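Local coordinates for sister chromatid cohesion protein (Chaetomium thermophilum, PDB 5T8V), which probably acts as a cohesin loader that engages chromatin, with this chain forming the HEAT-repeat C-terminal part of the longer Scc2 protein, at residues 554-557 with 558-562; 354-357 with 358-361; 545-548 with 549-553. One frame throughout, in Å; residues are numbered along the deposited sequence.

Contact 1 (554-557 with 558-562); sequences DVLE and RDQEL
Val555 covers one face of the Arg558 guanidinium, its CB 3.7 Å above the plane and over the centre, with CG2 reaching to 3.5 Å from NH1. At the group's edge, in plane, lies Asp559 OD1, held side-on by two nitrogens. Arg558 NH2 makes the salt bridge to Asp559 OD1 at 3.0 Å, meeting it on the syn side, while Arg558 NE, 3.2 Å from OD1, comes from above the carboxylate plane. A bend at chi3 (63°) in the otherwise extended arginine chain swings the guanidinium back under Val555.

From the next residue, Leu556, CD2 reaches one turn ahead to the amide, 3.3 Å from Gln560 CD. Beneath these side chains the first turn of helix 556-574 closes: Val555 O, at the N-cap position, accepts from Asp559 N at 3.1 Å, and Leu556 O and Glu557 O accept likewise from Gln560 N and Glu561 N. Glu561 turns its carboxylate to a salt bridge with Arg564.

Arg558 NH2 is also salt-bridged to the poorly ordered Asp553, so two carboxylates and an aliphatic cover probably limit rotation of the guanidinium. Its positive charge probably offsets the gathering of acids at this helix start, Asp554 among them.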
ATOM      1  N   ASP A 554     -17.272 -34.553  30.582  1.00 72.98           N
ATOM      2  CA  ASP A 554     -18.244 -35.628  30.431  1.00 72.33           C
ATOM      3  C   ASP A 554     -19.657 -35.063  30.568  1.00 72.62           C
ATOM      4  O   ASP A 554     -20.421 -35.412  31.467  1.00 74.82           O
ATOM      5  CB  ASP A 554     -17.980 -36.735  31.451  1.00 75.00           C
ATOM      6  CG  ASP A 554     -16.798 -37.609  31.074  1.00 73.21           C
ATOM      7  OD1 ASP A 554     -16.593 -37.850  29.865  1.00 69.53           O
ATOM      8  OD2 ASP A 554     -16.074 -38.057  31.989  1.00 75.78           O
ATOM      9  N   VAL A 555     -20.025 -34.164  29.659  1.00 54.37           N
ATOM     10  CA  VAL A 555     -21.399 -33.675  29.594  1.00 54.69           C
ATOM     11  C   VAL A 555     -22.251 -34.793  29.003  1.00 53.85           C
ATOM     12  O   VAL A 555     -22.157 -35.094  27.810  1.00 51.09           O
ATOM     13  CB  VAL A 555     -21.506 -32.390  28.765  1.00 52.04           C
ATOM     14  CG1 VAL A 555     -22.918 -31.827  28.844  1.00 52.62           C
ATOM     15  CG2 VAL A 555     -20.491 -31.359  29.240  1.00 53.09           C
ATOM     16  N   LEU A 556     -23.090 -35.407  29.838  1.00 53.44           N
ATOM     17  CA  LEU A 556     -23.733 -36.663  29.471  1.00 54.52           C
ATOM     18  C   LEU A 556     -24.588 -36.514  28.215  1.00 51.27           C
ATOM     19  O   LEU A 556     -24.307 -37.131  27.180  1.00 48.77           O
ATOM     20  CB  LEU A 556     -24.570 -37.170  30.647  1.00 61.06           C
ATOM     21  CG  LEU A 556     -25.041 -38.622  30.550  1.00 64.10           C
ATOM     22  CD1 LEU A 556     -25.014 -39.283  31.921  1.00 69.31           C
ATOM     23  CD2 LEU A 556     -26.435 -38.690  29.958  1.00 65.38           C
ATOM     24  N   GLU A 557     -25.645 -35.700  28.290  1.00 80.28           N
ATOM     25  CA  GLU A 557     -26.614 -35.645  27.198  1.00 79.51           C
ATOM     26  C   GLU A 557     -25.945 -35.285  25.877  1.00 74.21           C
ATOM     27  O   GLU A 557     -26.251 -35.878  24.835  1.00 73.16           O
ATOM     28  CB  GLU A 557     -27.721 -34.642  27.529  1.00 84.41           C
ATOM     29  CG  GLU A 557     -28.876 -34.648  26.537  1.00 87.33           C
ATOM     30  CD  GLU A 557     -29.538 -36.008  26.418  1.00 91.35           C
ATOM     31  OE1 GLU A 557     -29.624 -36.720  27.442  1.00 95.02           O
ATOM     32  OE2 GLU A 557     -29.964 -36.371  25.301  1.00 90.59           O
ATOM     33  N   ARG A 558     -25.032 -34.313  25.898  1.00 47.43           N
ATOM     34  CA  ARG A 558     -24.276 -33.971  24.698  1.00 41.29           C
ATOM     35  C   ARG A 558     -23.608 -35.208  24.107  1.00 37.44           C
ATOM     36  O   ARG A 558     -23.717 -35.477  22.905  1.00 35.25           O
ATOM     37  CB  ARG A 558     -23.232 -32.905  25.036  1.00 40.21           C
ATOM     38  CG  ARG A 558     -22.376 -32.449  23.857  1.00 37.06           C
ATOM     39  CD  ARG A 558     -21.087 -31.814  24.343  1.00 38.66           C
ATOM     40  NE  ARG A 558     -20.261 -32.772  25.077  1.00 41.03           N
ATOM     41  CZ  ARG A 558     -19.252 -32.442  25.877  1.00 43.81           C
ATOM     42  NH1 ARG A 558     -18.930 -31.167  26.062  1.00 45.08           N
ATOM     43  NH2 ARG A 558     -18.566 -33.391  26.500  1.00 45.33           N
ATOM     44  N   ASP A 559     -22.916 -35.977  24.949  1.00 43.88           N
ATOM     45  CA  ASP A 559     -22.207 -37.157  24.464  1.00 41.32           C
ATOM     46  C   ASP A 559     -23.172 -38.191  23.903  1.00 42.19           C
ATOM     47  O   ASP A 559     -22.861 -38.871  22.919  1.00 41.02           O
ATOM     48  CB  ASP A 559     -21.373 -37.762  25.590  1.00 42.49           C
ATOM     49  CG  ASP A 559     -20.386 -36.778  26.173  1.00 43.06           C
ATOM     50  OD1 ASP A 559     -19.902 -35.904  25.421  1.00 40.07           O
ATOM     51  OD2 ASP A 559     -20.094 -36.876  27.385  1.00 47.21           O
ATOM     52  N   GLN A 560     -24.347 -38.334  24.519  1.00 42.26           N
ATOM     53  CA  GLN A 560     -25.320 -39.301  24.023  1.00 43.08           C
ATOM     54  C   GLN A 560     -25.834 -38.897  22.646  1.00 40.67           C
ATOM     55  O   GLN A 560     -25.866 -39.714  21.716  1.00 39.90           O
ATOM     56  CB  GLN A 560     -26.471 -39.442  25.018  1.00 47.58           C
ATOM     57  CG  GLN A 560     -26.024 -39.915  26.394  1.00 49.65           C
ATOM     58  CD  GLN A 560     -27.176 -40.383  27.256  1.00 53.53           C
ATOM     59  OE1 GLN A 560     -28.295 -39.880  27.146  1.00 55.52           O
ATOM     60  NE2 GLN A 560     -26.909 -41.356  28.117  1.00 55.06           N
ATOM     61  N   GLU A 561     -26.237 -37.632  22.495  1.00 33.64           N
ATOM     62  CA  GLU A 561     -26.636 -37.140  21.180  1.00 31.31           C
ATOM     63  C   GLU A 561     -25.533 -37.361  20.155  1.00 28.00           C
ATOM     64  O   GLU A 561     -25.800 -37.787  19.024  1.00 28.02           O
ATOM     65  CB  GLU A 561     -27.001 -35.657  21.265  1.00 31.22           C
ATOM     66  CG  GLU A 561     -27.372 -35.022  19.935  1.00 28.96           C
ATOM     67  CD  GLU A 561     -28.598 -35.654  19.305  1.00 30.01           C
ATOM     68  OE1 GLU A 561     -29.323 -36.383  20.015  1.00 32.87           O
ATOM     69  OE2 GLU A 561     -28.838 -35.422  18.101  1.00 29.40           O
ATOM     70  N   LEU A 562     -24.282 -37.082  20.531  1.00 26.97           N
ATOM     71  CA  LEU A 562     -23.172 -37.304  19.612  1.00 24.17           C
ATOM     72  C   LEU A 562     -23.027 -38.777  19.255  1.00 24.33           C
ATOM     73  O   LEU A 562     -22.623 -39.106  18.135  1.00 22.27           O
ATOM     74  CB  LEU A 562     -21.873 -36.771  20.219  1.00 23.67           C
ATOM     75  CG  LEU A 562     -21.728 -35.248  20.217  1.00 22.87           C
ATOM     76  CD1 LEU A 562     -20.579 -34.821  21.113  1.00 24.34           C
ATOM     77  CD2 LEU A 562     -21.517 -34.732  18.801  1.00 20.43           C
TER

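Contact 2 (354-357 with 358-361); sequences ASQH and STAI
Ala360 N and Ile361 N bond back to Gln356 O and His357 O, opening helix 357-391. Gln356 is the first residue to leave the preceding helix 350-355 and also holds the N-cap position of the next, so a single residue divides the two helices. Its O accepts from Ala360 N at 3.2 Å, in the carbonyl plane and nearly straight (166° at the hydrogen), and more weakly from Thr359 N. The following bond, Ile361 N to His357 O at 2.9 Å, continues the helical pattern.

Van der Waals contacts follow the same carbonyls. Thr359 CB lies 3.5 Å from Gln356 O, and Ala360 CB lies 3.6 Å from His357 O, which the CG1 branch of Ile361 also flanks.

The imidazole contributes a third kind of contact. His357 CG sits between the backbone N and the carbonyl carbon (chi1 42°), the crowded position, and this brings the ring back beside the chain. ND1 comes 3.1 Å from Ser358 N at an angle too poor for a bond; its hydrogen-bond partner is Tyr548 OH. Ala354 O lies in the ring plane at the edge.

The Gln356 side chain bonds Gln352, and the bonds to the first turn come from its main-chain carbonyl. With ND1 beside the amino end of a helix, the local field would probably disfavour a positively charged imidazole, although neighbouring Asp559 could temper this.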
ATOM      1  N   ALA A 354     -26.087 -44.374  21.901  1.00 51.74           N
ATOM      2  CA  ALA A 354     -26.244 -43.220  22.779  1.00 51.32           C
ATOM      3  C   ALA A 354     -25.624 -43.469  24.148  1.00 53.26           C
ATOM      4  O   ALA A 354     -25.141 -42.528  24.787  1.00 53.65           O
ATOM      5  CB  ALA A 354     -27.724 -42.868  22.923  1.00 51.78           C
ATOM      6  N   SER A 355     -25.623 -44.719  24.613  1.00 53.86           N
ATOM      7  CA  SER A 355     -25.039 -45.052  25.907  1.00 56.25           C
ATOM      8  C   SER A 355     -23.543 -45.321  25.808  1.00 54.95           C
ATOM      9  O   SER A 355     -22.777 -44.886  26.675  1.00 55.93           O
ATOM     10  CB  SER A 355     -25.748 -46.267  26.509  1.00 59.55           C
ATOM     11  OG  SER A 355     -25.698 -47.376  25.629  1.00 60.32           O
ATOM     12  N   GLN A 356     -23.112 -46.032  24.772  1.00 46.29           N
ATOM     13  CA  GLN A 356     -21.692 -46.269  24.514  1.00 45.04           C
ATOM     14  C   GLN A 356     -21.170 -45.293  23.465  1.00 41.08           C
ATOM     15  O   GLN A 356     -20.510 -45.668  22.496  1.00 39.56           O
ATOM     16  CB  GLN A 356     -21.473 -47.710  24.078  1.00 47.04           C
ATOM     17  CG  GLN A 356     -22.295 -48.720  24.867  1.00 50.90           C
ATOM     18  CD  GLN A 356     -21.878 -50.153  24.599  1.00 52.88           C
ATOM     19  OE1 GLN A 356     -22.688 -50.978  24.179  1.00 54.30           O
ATOM     20  NE2 GLN A 356     -20.609 -50.457  24.848  1.00 53.09           N
ATOM     21  N   HIS A 357     -21.480 -44.012  23.672  1.00 42.00           N
ATOM     22  CA  HIS A 357     -21.183 -42.988  22.673  1.00 38.45           C
ATOM     23  C   HIS A 357     -19.721 -43.012  22.245  1.00 37.29           C
ATOM     24  O   HIS A 357     -19.409 -42.772  21.074  1.00 36.30           O
ATOM     25  CB  HIS A 357     -21.565 -41.608  23.213  1.00 37.92           C
ATOM     26  CG  HIS A 357     -21.195 -41.394  24.649  1.00 40.25           C
ATOM     27  ND1 HIS A 357     -19.923 -41.048  25.048  1.00 40.47           N
ATOM     28  CD2 HIS A 357     -21.933 -41.486  25.781  1.00 42.67           C
ATOM     29  CE1 HIS A 357     -19.894 -40.932  26.364  1.00 43.31           C
ATOM     30  NE2 HIS A 357     -21.101 -41.193  26.833  1.00 44.32           N
ATOM     31  N   SER A 358     -18.810 -43.298  23.176  1.00 33.12           N
ATOM     32  CA  SER A 358     -17.393 -43.347  22.827  1.00 32.50           C
ATOM     33  C   SER A 358     -17.141 -44.366  21.722  1.00 31.66           C
ATOM     34  O   SER A 358     -16.434 -44.086  20.744  1.00 29.88           O
ATOM     35  CB  SER A 358     -16.564 -43.676  24.069  1.00 34.95           C
ATOM     36  OG  SER A 358     -15.190 -43.795  23.750  1.00 34.62           O
ATOM     37  N   THR A 359     -17.724 -45.559  21.857  1.00 33.77           N
ATOM     38  CA  THR A 359     -17.508 -46.605  20.864  1.00 33.30           C
ATOM     39  C   THR A 359     -18.143 -46.235  19.530  1.00 30.97           C
ATOM     40  O   THR A 359     -17.558 -46.486  18.470  1.00 29.70           O
ATOM     41  CB  THR A 359     -18.067 -47.932  21.369  1.00 35.61           C
ATOM     42  OG1 THR A 359     -17.534 -48.212  22.670  1.00 38.03           O
ATOM     43  CG2 THR A 359     -17.694 -49.063  20.419  1.00 35.43           C
ATOM     44  N   ALA A 360     -19.340 -45.650  19.559  1.00 29.89           N
ATOM     45  CA  ALA A 360     -19.963 -45.181  18.326  1.00 27.84           C
ATOM     46  C   ALA A 360     -19.058 -44.186  17.611  1.00 25.78           C
ATOM     47  O   ALA A 360     -18.842 -44.276  16.395  1.00 24.34           O
ATOM     48  CB  ALA A 360     -21.323 -44.555  18.636  1.00 28.00           C
ATOM     49  N   ILE A 361     -18.507 -43.231  18.362  1.00 25.80           N
ATOM     50  CA  ILE A 361     -17.596 -42.251  17.781  1.00 24.11           C
ATOM     51  C   ILE A 361     -16.385 -42.944  17.175  1.00 23.90           C
ATOM     52  O   ILE A 361     -15.922 -42.574  16.091  1.00 22.28           O
ATOM     53  CB  ILE A 361     -17.181 -41.220  18.846  1.00 24.66           C
ATOM     54  CG1 ILE A 361     -18.384 -40.355  19.241  1.00 24.61           C
ATOM     55  CG2 ILE A 361     -16.009 -40.358  18.354  1.00 23.35           C
ATOM     56  CD1 ILE A 361     -18.798 -39.323  18.201  1.00 22.54           C
TER

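Contact 3 (545-548 with 549-553); sequences CTCY and DGYQD
Cys547 and Tyr551 form a sulfur-aromatic contact where helix 527-550, one of the helices of this HEAT-repeat protein, gives way to the loop before helix 556-574. The sulfur stands obliquely to the ring, with SG 5.1 Å from the Tyr551 centroid and 4.0 Å from CE2. It gets there because SG lies opposite the backbone N and beside the carbonyl carbon (chi1 169°), which leaves sulfur and carbonyl oxygen facing the same tyrosine. Cys547 O lies over one face of that ring, 3.5 Å from CD2. The sulfur and the carbonyl oxygen both approach from the same side of the ring, near CD2 and CE2, and Pro500 also touches both residues.

Tyr548 and Asp549 meet differently. Here the carboxylate addresses the rim of the tyrosine: Asp549 OD1 lies in the Tyr548 ring plane, 3.5 Å from CD1, with the two flat groups turned 75° apart. Both polar ends are committed to helix 357-391, the hydroxyl to His357 and Asp549 OD1 by a salt bridge to Arg362, bonds that probably fix the rotation of both groups.

In the backbone, Asp549 N bonds to Cys545 O at 2.9 Å in the regular helical way, whereas Gly550 N divides itself between a weak bond to Thr546 O and a straighter but longer one, three residues back, to Cys547 O at 3.2 Å, the nitrogen standing far above the carbonyl plane, 70° out of it.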
ATOM      1  N   CYS A 545     -16.833 -36.665  14.824  1.00 18.80           N
ATOM      2  CA  CYS A 545     -15.724 -37.253  15.571  1.00 20.51           C
ATOM      3  C   CYS A 545     -14.834 -36.175  16.185  1.00 21.88           C
ATOM      4  O   CYS A 545     -14.456 -36.262  17.357  1.00 22.09           O
ATOM      5  CB  CYS A 545     -14.911 -38.172  14.662  1.00 20.19           C
ATOM      6  SG  CYS A 545     -15.829 -39.610  14.088  1.00 20.20           S
ATOM      7  N   THR A 546     -14.481 -35.150  15.405  1.00 24.77           N
ATOM      8  CA  THR A 546     -13.628 -34.088  15.932  1.00 27.31           C
ATOM      9  C   THR A 546     -14.305 -33.370  17.092  1.00 28.79           C
ATOM     10  O   THR A 546     -13.666 -33.071  18.108  1.00 31.93           O
ATOM     11  CB  THR A 546     -13.274 -33.098  14.823  1.00 28.05           C
ATOM     12  OG1 THR A 546     -12.437 -33.744  13.858  1.00 20.46           O
ATOM     13  CG2 THR A 546     -12.541 -31.877  15.383  1.00 30.93           C
ATOM     14  N   CYS A 547     -15.598 -33.076  16.952  1.00 24.19           N
ATOM     15  CA  CYS A 547     -16.339 -32.429  18.028  1.00 24.76           C
ATOM     16  C   CYS A 547     -16.272 -33.254  19.305  1.00 27.29           C
ATOM     17  O   CYS A 547     -15.930 -32.739  20.376  1.00 29.19           O
ATOM     18  CB  CYS A 547     -17.789 -32.209  17.594  1.00 23.03           C
ATOM     19  SG  CYS A 547     -18.927 -31.714  18.913  1.00 24.22           S
ATOM     20  N   TYR A 548     -16.579 -34.551  19.209  1.00 22.18           N
ATOM     21  CA  TYR A 548     -16.577 -35.396  20.399  1.00 24.29           C
ATOM     22  C   TYR A 548     -15.179 -35.513  20.999  1.00 26.20           C
ATOM     23  O   TYR A 548     -15.020 -35.507  22.225  1.00 28.54           O
ATOM     24  CB  TYR A 548     -17.131 -36.777  20.054  1.00 22.89           C
ATOM     25  CG  TYR A 548     -17.116 -37.756  21.204  1.00 24.96           C
ATOM     26  CD1 TYR A 548     -15.982 -38.505  21.489  1.00 25.88           C
ATOM     27  CD2 TYR A 548     -18.241 -37.949  21.993  1.00 26.25           C
ATOM     28  CE1 TYR A 548     -15.964 -39.406  22.530  1.00 28.01           C
ATOM     29  CE2 TYR A 548     -18.233 -38.853  23.040  1.00 28.47           C
ATOM     30  CZ  TYR A 548     -17.091 -39.577  23.303  1.00 29.32           C
ATOM     31  OH  TYR A 548     -17.067 -40.477  24.341  1.00 31.75           O
ATOM     32  N   ASP A 549     -14.153 -35.624  20.153  1.00 30.24           N
ATOM     33  CA  ASP A 549     -12.786 -35.799  20.630  1.00 31.53           C
ATOM     34  C   ASP A 549     -12.150 -34.503  21.115  1.00 33.50           C
ATOM     35  O   ASP A 549     -11.073 -34.554  21.718  1.00 35.14           O
ATOM     36  CB  ASP A 549     -11.914 -36.403  19.526  1.00 30.79           C
ATOM     37  CG  ASP A 549     -12.275 -37.844  19.217  1.00 30.39           C
ATOM     38  OD1 ASP A 549     -12.801 -38.535  20.117  1.00 31.14           O
ATOM     39  OD2 ASP A 549     -12.028 -38.290  18.075  1.00 28.92           O
ATOM     40  N   GLY A 550     -12.776 -33.350  20.867  1.00 27.22           N
ATOM     41  CA  GLY A 550     -12.211 -32.091  21.321  1.00 28.64           C
ATOM     42  C   GLY A 550     -12.490 -31.765  22.772  1.00 31.24           C
ATOM     43  O   GLY A 550     -11.756 -30.970  23.366  1.00 33.13           O
ATOM     44  N   TYR A 551     -13.528 -32.360  23.354  1.00 47.01           N
ATOM     45  CA  TYR A 551     -13.915 -32.080  24.728  1.00 52.56           C
ATOM     46  C   TYR A 551     -13.249 -33.067  25.680  1.00 55.77           C
ATOM     47  O   TYR A 551     -13.149 -34.260  25.387  1.00 55.40           O
ATOM     48  CB  TYR A 551     -15.436 -32.161  24.879  1.00 54.53           C
ATOM     49  CG  TYR A 551     -16.200 -31.141  24.062  1.00 56.70           C
ATOM     50  CD1 TYR A 551     -15.769 -29.822  23.979  1.00 59.07           C
ATOM     51  CD2 TYR A 551     -17.353 -31.497  23.372  1.00 56.41           C
ATOM     52  CE1 TYR A 551     -16.466 -28.886  23.234  1.00 58.51           C
ATOM     53  CE2 TYR A 551     -18.056 -30.569  22.625  1.00 55.72           C
ATOM     54  CZ  TYR A 551     -17.607 -29.265  22.560  1.00 56.91           C
ATOM     55  OH  TYR A 551     -18.302 -28.334  21.819  1.00 56.07           O
ATOM     56  N   GLN A 552     -12.803 -32.560  26.831  1.00 56.55           N
ATOM     57  CA  GLN A 552     -12.154 -33.385  27.845  1.00 61.17           C
ATOM     58  C   GLN A 552     -12.966 -33.460  29.135  1.00 64.88           C
ATOM     59  O   GLN A 552     -12.408 -33.735  30.201  1.00 68.18           O
ATOM     60  CB  GLN A 552     -10.743 -32.866  28.131  1.00 63.57           C
ATOM     61  CG  GLN A 552     -10.669 -31.390  28.489  1.00 65.50           C
ATOM     62  CD  GLN A 552      -9.245 -30.921  28.715  1.00 67.64           C
ATOM     63  OE1 GLN A 552      -8.337 -31.728  28.919  1.00 68.56           O
ATOM     64  NE2 GLN A 552      -9.040 -29.608  28.673  1.00 68.34           N
ATOM     65  N   ASP A 553     -14.276 -33.226  29.060  1.00 75.83           N
ATOM     66  CA  ASP A 553     -15.177 -33.370  30.191  1.00 79.78           C
ATOM     67  C   ASP A 553     -16.115 -34.554  29.930  1.00 78.97           C
ATOM     68  O   ASP A 553     -15.789 -35.458  29.147  1.00 75.92           O
ATOM     69  CB  ASP A 553     -15.917 -32.046  30.420  1.00 81.44           C
ATOM     70  CG  ASP A 553     -16.639 -31.556  29.180  1.00 80.58           C
ATOM     71  OD1 ASP A 553     -16.968 -32.389  28.308  1.00 80.22           O
ATOM     72  OD2 ASP A 553     -16.878 -30.334  29.075  1.00 80.25           O
TER

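How the contacts relate
All three contacts are local ones at helix ends, far from the centre of the chain, yet they differ in burial: contact 1 lies at the surface, while contacts 2 and 3 are partly buried. Contacts 3 and 1 sit on consecutive helices, 527-550 and 556-574, and are tied by the Arg558-Asp553 salt bridge and by Leu562 against Cys547 and Tyr548. Contact 2, from earlier in the chain, packs against both helices: Ile361 rests on Tyr548, and His357 CB lies against Asp559 O. Charged pairs dominate contact 1, whereas contact 3 adds sulfur and aromatic packing and contact 2 is mostly backbone bonding and apolar packing.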